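Long-range contact in hypothetical protein lpg0944 (Legionella pneumophila subsp. pneumophila str. Philadelphia 1, PDB 4RXV), which is of unknown function, but its N-terminal fragment carries a RavJ-type domain of the papain-like peptidase clan and may act as a cysteine peptidase: residues Val125-Ser130 / Val203-Ala208. Sequence-based numbering, arbitrary orientation.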
loop_
_atom_site.group_PDB
_atom_site.type_symbol
_atom_site.label_atom_id
_atom_site.label_comp_id
_atom_site.label_asym_id
_atom_site.label_seq_id
_atom_site.Cartn_x
_atom_site.Cartn_y
_atom_site.Cartn_z
ATOM N N VAL A 125 -4.165 9.962 7.514
ATOM C CA VAL A 125 -3.477 8.811 6.936
ATOM C C VAL A 125 -2.327 8.453 7.843
ATOM O O VAL A 125 -1.629 9.334 8.348
ATOM C CB VAL A 125 -2.984 9.135 5.515
ATOM C CG1 VAL A 125 -2.199 7.971 4.937
ATOM C CG2 VAL A 125 -4.159 9.437 4.607
ATOM N N ALA A 126 -2.120 7.162 8.061
ATOM C CA ALA A 126 -0.960 6.702 8.808
ATOM C C ALA A 126 -0.318 5.547 8.067
ATOM O O ALA A 126 -0.973 4.851 7.284
ATOM C CB ALA A 126 -1.333 6.280 10.214
ATOM N N VAL A 127 0.957 5.337 8.318
ATOM C CA VAL A 127 1.667 4.163 7.794
ATOM C C VAL A 127 2.313 3.467 8.970
ATOM O O VAL A 127 2.970 4.118 9.803
ATOM C CB VAL A 127 2.709 4.556 6.726
ATOM C CG1 VAL A 127 3.429 3.303 6.191
ATOM C CG2 VAL A 127 2.049 5.317 5.595
ATOM N N ILE A 128 2.088 2.177 9.061
ATOM C CA ILE A 128 2.506 1.376 10.194
ATOM C C ILE A 128 3.342 0.189 9.745
ATOM O O ILE A 128 3.179 -0.352 8.652
ATOM C CB ILE A 128 1.282 0.860 11.019
ATOM C CG1 ILE A 128 0.487 -0.212 10.255
ATOM C CG2 ILE A 128 0.389 2.032 11.426
ATOM C CD1 ILE A 128 -0.680 -0.835 11.061
ATOM N N GLY A 129 4.265 -0.202 10.613
ATOM C CA GLY A 129 4.952 -1.472 10.474
ATOM C C GLY A 129 4.182 -2.518 11.229
ATOM O O GLY A 129 3.822 -2.350 12.394
ATOM N N SER A 130 3.920 -3.622 10.548
ATOM C CA SER A 130 3.090 -4.694 11.070
ATOM C C SER A 130 3.764 -6.042 10.772
ATOM O O SER A 130 4.926 -6.084 10.368
ATOM C CB SER A 130 1.682 -4.575 10.479
ATOM O OG SER A 130 0.774 -5.575 10.900
ATOM N N VAL A 203 3.911 2.799 14.566
ATOM C CA VAL A 203 3.382 3.839 13.699
ATOM C C VAL A 203 4.488 4.740 13.204
ATOM O O VAL A 203 5.000 5.576 13.960
ATOM C CB VAL A 203 2.280 4.662 14.383
ATOM C CG1 VAL A 203 1.676 5.634 13.388
ATOM C CG2 VAL A 203 1.202 3.745 14.944
ATOM N N ASN A 204 4.859 4.593 11.938
ATOM C CA ASN A 204 6.005 5.296 11.390
ATOM C C ASN A 204 5.690 6.652 10.786
ATOM O O ASN A 204 6.578 7.471 10.641
ATOM C CB ASN A 204 6.747 4.427 10.398
ATOM C CG ASN A 204 7.430 3.262 11.083
ATOM O OD1 ASN A 204 7.224 2.107 10.722
ATOM N ND2 ASN A 204 8.204 3.561 12.103
ATOM N N TYR A 205 4.440 6.883 10.421
ATOM C CA TYR A 205 4.033 8.161 9.848
ATOM C C TYR A 205 2.590 8.423 10.214
ATOM O O TYR A 205 1.754 7.528 10.104
ATOM C CB TYR A 205 4.192 8.156 8.316
ATOM C CG TYR A 205 3.593 9.385 7.635
ATOM C CD1 TYR A 205 4.264 10.592 7.662
ATOM C CD2 TYR A 205 2.360 9.338 7.012
ATOM C CE1 TYR A 205 3.727 11.718 7.051
ATOM C CE2 TYR A 205 1.815 10.461 6.389
ATOM C CZ TYR A 205 2.495 11.642 6.420
ATOM O OH TYR A 205 1.932 12.739 5.811
ATOM N N GLN A 206 2.309 9.660 10.608
ATOM C CA GLN A 206 0.943 10.152 10.805
ATOM C C GLN A 206 0.804 11.488 10.099
ATOM O O GLN A 206 1.475 12.465 10.461
ATOM C CB GLN A 206 0.596 10.320 12.291
ATOM C CG GLN A 206 0.695 9.033 13.059
ATOM C CD GLN A 206 0.109 9.080 14.474
ATOM O OE1 GLN A 206 -1.059 9.400 14.676
ATOM N NE2 GLN A 206 0.913 8.728 15.459
ATOM N N SER A 207 -0.079 11.580 9.109
ATOM C CA SER A 207 -0.287 12.845 8.414
ATOM C C SER A 207 -0.748 13.937 9.371
ATOM O O SER A 207 -0.479 15.114 9.146
ATOM C CB SER A 207 -1.263 12.696 7.253
ATOM O OG SER A 207 -2.584 12.394 7.683
ATOM N N ALA A 208 -1.432 13.551 10.444
ATOM C CA ALA A 208 -1.881 14.496 11.460
ATOM C C ALA A 208 -0.727 15.221 12.151
ATOM O O ALA A 208 -0.946 16.268 12.754
ATOM C CB ALA A 208 -2.716 13.757 12.495
HETATM O O HOH W 1 -2.442 10.814 10.832
#
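A classic beta bulge marks the antiparallel pairing of Val125-Ser130 with Val203-Gln206, where the outermost strand 202-206 joins the four-stranded sheet of this RavJ-type peptidase domain. Asn204 and Tyr205 both face Val127, whose carbonyl oxygen accepts from Asn204 N at 2.9 Å and from Tyr205 N at 3.2 Å, both donors lying in the carbonyl plane. The extra residue, Asn204, has helix-like backbone angles (-90°/-21°), and the exposed edge suits its polar amide. In return Val127 N donates to Tyr205 O (2.9 Å). Beta-branched residues, at ease in extended strands, pack on both faces. On one, Ile128 CG2 meets Val203 CG2 at 4.0 Å beside Ala126, whose small methyl CB lies 3.3 Å from Tyr205 O; Leu151 adjoins Ala126 and Val203. On the other, Val127 and Tyr205 touch through their CB atoms under helices 105-114 and 74-84, while the phenol OH is hydrogen-bonded to Asp210. Where the strand turns into a 3-10 segment, Ser207 continues the hydrogen bonding to Val125. Its OG, set between backbone N and carbonyl carbon (chi1 67°), accepts from Val125 N at 2.9 Å, and Ser207 N donates almost straight to Val125 O (2.8 Å). A water bridges that oxygen to Ala208 N. The serine hydroxyl thus replaces a backbone carbonyl as acceptor, so the polar backbone of Val125 stays satisfied in a buried setting even as the edge strand ends.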